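Local coordinates for TPR repeat-containing protein YrrB (Bacillus subtilis, PDB 2Q7F) that is a tetratricopeptide-repeat protein that could mediate complex formation among RNA sulfuration components, RNA processing components and aminoacyl-tRNA synthetases, at residues K48-N53 and I58-F63; K82-D87 and T92-A97. All blocks are in the same frame, centred on the assembly; numbering follows the deposited sequence.

Contact 1. Residues K48-N53 and I58-F63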
# COMPACT_ATOMS: atom_id res chain seq x y z
N LYS A 48 31.47 -4.26 10.05
CA LYS A 48 32.76 -4.74 9.56
C LYS A 48 32.67 -5.25 8.12
O LYS A 48 33.61 -5.06 7.34
CB LYS A 48 33.34 -5.81 10.49
CG LYS A 48 34.84 -6.07 10.27
CD LYS A 48 35.51 -6.68 11.50
CE LYS A 48 37.02 -6.74 11.34
NZ LYS A 48 37.68 -7.24 12.58
N ALA A 49 31.55 -5.87 7.78
CA ALA A 49 31.29 -6.33 6.41
C ALA A 49 31.47 -5.19 5.39
O ALA A 49 31.90 -5.43 4.27
CB ALA A 49 29.89 -6.93 6.29
N ILE A 50 31.15 -3.96 5.81
CA ILE A 50 31.39 -2.77 4.99
C ILE A 50 32.89 -2.48 4.82
O ILE A 50 33.34 -2.17 3.72
CB ILE A 50 30.62 -1.51 5.54
CG1 ILE A 50 29.10 -1.72 5.42
CG2 ILE A 50 31.04 -0.23 4.82
CD1 ILE A 50 28.25 -0.58 5.98
N GLU A 51 33.65 -2.60 5.91
CA GLU A 51 35.11 -2.40 5.90
C GLU A 51 35.81 -3.43 5.00
O GLU A 51 35.47 -4.62 5.01
CB GLU A 51 35.69 -2.43 7.32
CG GLU A 51 37.14 -1.90 7.46
CD GLU A 51 38.21 -3.01 7.51
OE1 GLU A 51 38.28 -3.73 8.54
OE2 GLU A 51 38.99 -3.15 6.55
N GLU A 52 36.77 -2.95 4.21
CA GLU A 52 37.48 -3.74 3.19
C GLU A 52 36.60 -4.15 2.00
O GLU A 52 37.09 -4.72 1.02
CB GLU A 52 38.20 -4.96 3.82
CG GLU A 52 39.66 -5.11 3.39
CD GLU A 52 39.89 -6.11 2.26
OE1 GLU A 52 41.06 -6.28 1.85
OE2 GLU A 52 38.91 -6.74 1.80
N ASN A 53 35.30 -3.84 2.09
CA ASN A 53 34.33 -4.03 1.01
C ASN A 53 33.71 -2.71 0.55
O ASN A 53 32.62 -2.70 -0.04
CB ASN A 53 33.20 -4.98 1.45
CG ASN A 53 33.55 -6.44 1.27
OD1 ASN A 53 32.68 -7.24 0.92
ND2 ASN A 53 34.80 -6.79 1.52
N ILE A 58 25.50 -3.84 -1.34
CA ILE A 58 24.75 -4.79 -0.49
C ILE A 58 24.95 -4.60 1.03
O ILE A 58 23.97 -4.53 1.76
CB ILE A 58 25.02 -6.29 -0.89
CG1 ILE A 58 24.81 -6.53 -2.40
CG2 ILE A 58 24.19 -7.26 -0.03
CD1 ILE A 58 23.36 -6.55 -2.86
N PRO A 59 26.22 -4.54 1.50
CA PRO A 59 26.40 -4.34 2.94
C PRO A 59 25.86 -3.00 3.47
O PRO A 59 25.34 -2.95 4.58
CB PRO A 59 27.91 -4.44 3.12
CG PRO A 59 28.47 -4.12 1.81
CD PRO A 59 27.51 -4.66 0.81
N TYR A 60 25.97 -1.94 2.67
CA TYR A 60 25.34 -0.67 3.02
C TYR A 60 23.82 -0.79 3.09
O TYR A 60 23.20 -0.20 3.95
CB TYR A 60 25.71 0.44 2.05
CG TYR A 60 27.17 0.84 2.04
CD1 TYR A 60 27.66 1.82 2.91
CD2 TYR A 60 28.06 0.25 1.15
CE1 TYR A 60 29.01 2.20 2.89
CE2 TYR A 60 29.40 0.62 1.12
CZ TYR A 60 29.87 1.59 1.98
OH TYR A 60 31.20 1.94 1.93
N ILE A 61 23.23 -1.57 2.18
CA ILE A 61 21.78 -1.76 2.19
C ILE A 61 21.35 -2.52 3.45
O ILE A 61 20.41 -2.11 4.13
CB ILE A 61 21.26 -2.49 0.93
CG1 ILE A 61 21.70 -1.75 -0.34
CG2 ILE A 61 19.75 -2.62 0.98
CD1 ILE A 61 21.46 -2.52 -1.63
N ASN A 62 22.06 -3.61 3.75
CA ASN A 62 21.77 -4.39 4.94
C ASN A 62 21.85 -3.59 6.22
O ASN A 62 21.00 -3.74 7.11
CB ASN A 62 22.71 -5.58 5.04
CG ASN A 62 22.47 -6.61 3.98
OD1 ASN A 62 23.36 -7.40 3.67
ND2 ASN A 62 21.27 -6.62 3.41
N PHE A 63 22.87 -2.72 6.31
CA PHE A 63 23.03 -1.89 7.50
C PHE A 63 21.90 -0.87 7.60
O PHE A 63 21.41 -0.59 8.70
CB PHE A 63 24.40 -1.21 7.54
CG PHE A 63 24.72 -0.57 8.87
CD1 PHE A 63 24.55 -1.28 10.06
CD2 PHE A 63 25.19 0.73 8.94
CE1 PHE A 63 24.85 -0.69 11.30
CE2 PHE A 63 25.48 1.33 10.18
CZ PHE A 63 25.32 0.62 11.35

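Contact 2. Residues K82-D87 and T92-A97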
# COMPACT_ATOMS: atom_id res chain seq x y z
N LYS A 82 24.27 6.02 0.02
CA LYS A 82 25.58 5.47 -0.31
C LYS A 82 25.50 4.27 -1.26
O LYS A 82 26.25 4.19 -2.23
CB LYS A 82 26.33 5.10 0.99
CG LYS A 82 27.78 4.61 0.79
CD LYS A 82 28.64 5.57 -0.03
CE LYS A 82 29.96 4.91 -0.36
NZ LYS A 82 30.89 5.83 -1.06
N ALA A 83 24.58 3.36 -0.98
CA ALA A 83 24.36 2.20 -1.83
C ALA A 83 24.03 2.60 -3.27
O ALA A 83 24.56 2.02 -4.21
CB ALA A 83 23.27 1.33 -1.26
N LEU A 84 23.16 3.61 -3.41
CA LEU A 84 22.70 4.12 -4.71
C LEU A 84 23.77 4.90 -5.46
O LEU A 84 23.74 5.03 -6.69
CB LEU A 84 21.45 4.98 -4.53
CG LEU A 84 20.20 4.23 -4.06
CD1 LEU A 84 19.09 5.17 -3.63
CD2 LEU A 84 19.73 3.26 -5.14
N GLU A 85 24.71 5.44 -4.70
CA GLU A 85 25.86 6.11 -5.23
C GLU A 85 26.84 5.07 -5.80
O GLU A 85 27.65 5.38 -6.66
CB GLU A 85 26.52 6.92 -4.12
CG GLU A 85 27.43 8.03 -4.58
CD GLU A 85 28.89 7.59 -4.71
OE1 GLU A 85 29.48 7.12 -3.70
OE2 GLU A 85 29.44 7.73 -5.82
N LEU A 86 26.75 3.84 -5.31
CA LEU A 86 27.63 2.77 -5.75
C LEU A 86 26.98 1.97 -6.87
O LEU A 86 27.63 1.64 -7.85
CB LEU A 86 27.97 1.84 -4.60
CG LEU A 86 28.91 2.30 -3.48
CD1 LEU A 86 28.94 1.24 -2.41
CD2 LEU A 86 30.31 2.61 -3.99
N ASP A 87 25.71 1.63 -6.69
CA ASP A 87 24.94 0.94 -7.69
C ASP A 87 23.59 1.62 -7.76
O ASP A 87 22.73 1.38 -6.91
CB ASP A 87 24.77 -0.55 -7.32
CG ASP A 87 23.89 -1.32 -8.32
OD1 ASP A 87 23.58 -0.78 -9.41
OD2 ASP A 87 23.51 -2.48 -8.02
N THR A 92 16.59 -2.69 -3.98
CA THR A 92 16.29 -2.81 -2.55
C THR A 92 16.64 -1.52 -1.79
O THR A 92 16.03 -1.21 -0.78
CB THR A 92 17.00 -4.03 -1.94
OG1 THR A 92 18.38 -4.03 -2.32
CG2 THR A 92 16.35 -5.34 -2.42
N ALA A 93 17.61 -0.76 -2.29
CA ALA A 93 17.92 0.54 -1.70
C ALA A 93 16.81 1.56 -1.97
O ALA A 93 16.46 2.34 -1.07
CB ALA A 93 19.25 1.05 -2.20
N TYR A 94 16.25 1.55 -3.18
CA TYR A 94 15.09 2.40 -3.48
C TYR A 94 13.89 2.00 -2.63
O TYR A 94 13.17 2.86 -2.09
CB TYR A 94 14.72 2.33 -4.97
CG TYR A 94 15.74 2.99 -5.87
CD1 TYR A 94 16.11 4.33 -5.65
CD2 TYR A 94 16.31 2.30 -6.95
CE1 TYR A 94 17.04 4.94 -6.48
CE2 TYR A 94 17.24 2.91 -7.78
CZ TYR A 94 17.60 4.23 -7.53
OH TYR A 94 18.54 4.87 -8.33
N TYR A 95 13.68 0.68 -2.51
CA TYR A 95 12.59 0.14 -1.71
C TYR A 95 12.75 0.46 -0.21
O TYR A 95 11.79 0.86 0.45
CB TYR A 95 12.47 -1.36 -1.92
CG TYR A 95 11.30 -1.98 -1.21
CD1 TYR A 95 9.99 -1.74 -1.65
CD2 TYR A 95 11.48 -2.79 -0.09
CE1 TYR A 95 8.90 -2.31 -1.00
CE2 TYR A 95 10.39 -3.36 0.57
CZ TYR A 95 9.11 -3.12 0.10
OH TYR A 95 8.02 -3.66 0.74
N GLY A 96 13.96 0.27 0.32
CA GLY A 96 14.23 0.52 1.72
C GLY A 96 14.03 1.98 2.04
O GLY A 96 13.37 2.30 3.02
N ALA A 97 14.57 2.87 1.21
CA ALA A 97 14.39 4.32 1.40
C ALA A 97 12.93 4.72 1.31
O ALA A 97 12.49 5.61 2.03
CB ALA A 97 15.21 5.11 0.38

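Contact 1. Residues K48-N53 and I58-F63
Pro59 meets Ile50 where the two backbones come nearest, their CA atoms 5.6 Å apart. Ile50 CG1 lies 3.8 Å from Pro59 CB, with the two side chains crossing obliquely, while Ala49 CB makes a looser approach to the same proline carbon at 4.5 Å. The next residue, Tyr60, presents its ring to both branches of the isoleucine. Ile50 CG2, anti to the backbone N, reaches the hydroxyl end and sits 3.6 Å from Tyr60 CZ; CD1, carried by CG1 on an extended chain (chi2 178°), lies over one face of the ring, 3.9 Å from Tyr60 CD1. With these two methyls placed at different ends, the isoleucine lies along the ring; the side chains cross at about a right angle. In the tetratricopeptide-repeat fold this is a junction between successive repeats: 48-53 lies near the end of TPR 1 and 58-63, on helix 57-69, lies in TPR 2. The chain leaves helix 46-50 through a type II beta turn from Ile50 to Asn53, with Asn53 N bonded to Ile50 O at 3.0 Å. Beyond the turn, Tyr60 OH is hydrogen-bonded to Lys54 O, which probably limits movement of the ring at its hydroxyl end. One helical turn after Pro59, Phe63 receives Ile50 CD1 at 4.2 Å from its CB, and its ring stacks edge-to-face with Phe79 of helix 73-86.

Contact 2. Residues K82-D87 and T92-A97
Ala83 and Ala93 mark the nearest backbone approach, with CA atoms 6.7 Å apart. The short axes of helices 82-86 and 92-97 pass within 9.7 Å of each other, and an angle of 155° between their N-to-C directions makes the pair roughly antiparallel. Consistent with this spacing, Ala83 CB and Ala93 CB face each other at 4.1 Å. This is the step from TPR 2 into TPR 3: segment 82-87 lies in TPR 2 and 92-97 in TPR 3, on consecutive helices.

Leu84 carries most of the side-chain contact. Its CG is anti to the carbonyl carbon (chi1 -68°), and the branch reaches across to the second helix. CD2 stands 3.5 Å from the centroid of the Tyr94 ring, only 17° off the ring normal, a CH-pi contact over one face. The methyl is displaced toward the rim, and the CD2 to Tyr94 CZ distance of 3.3 Å is tight. CD1 sits above and beyond the rim, 3.5 Å from Tyr94 CE1, and CD2 also packs on Ala93 CB at 3.7 Å. Tyr94 is also tethered at its polar end, its OH hydrogen-bonded to Ser88 O in the linking loop, and its side chain touches Met113, Lys116 and Ala117 of helix 107-120. A leucine in place of Tyr94 would probably leave Ser88 O without its hydroxyl partner and both Leu84 methyls without an aromatic surface.

No hydrogen bond or salt bridge links the two segments directly. Cohesion between them therefore rests on methyl and aromatic surfaces, with the tyrosine hydroxyl adding a polar tie to the loop that connects them.

How the contacts relate
Contact 1 and contact 2 lie about 12 Å apart, centre to centre, and follow each other along the chain. They repeat one design with a shift of 34 residues: Ile50, Pro59 and Tyr60 correspond to Leu84, Ala93 and Tyr94, with the hydroxyl-to-carbonyl tie kept in both. The contacts also touch through helices 57-69 and 73-86. Tyr60 CE1 lies 3.4 Å from Lys82 CG, Tyr60 CE2 lies 3.6 Å from Leu86 CD1, and Ile61 CG1 lies 3.6 Å from Ala83 CB. Ile61 CD1 further reaches Thr92 OG1 at 3.5 Å. The packing thus passes continuously from TPR 1 into TPR 3.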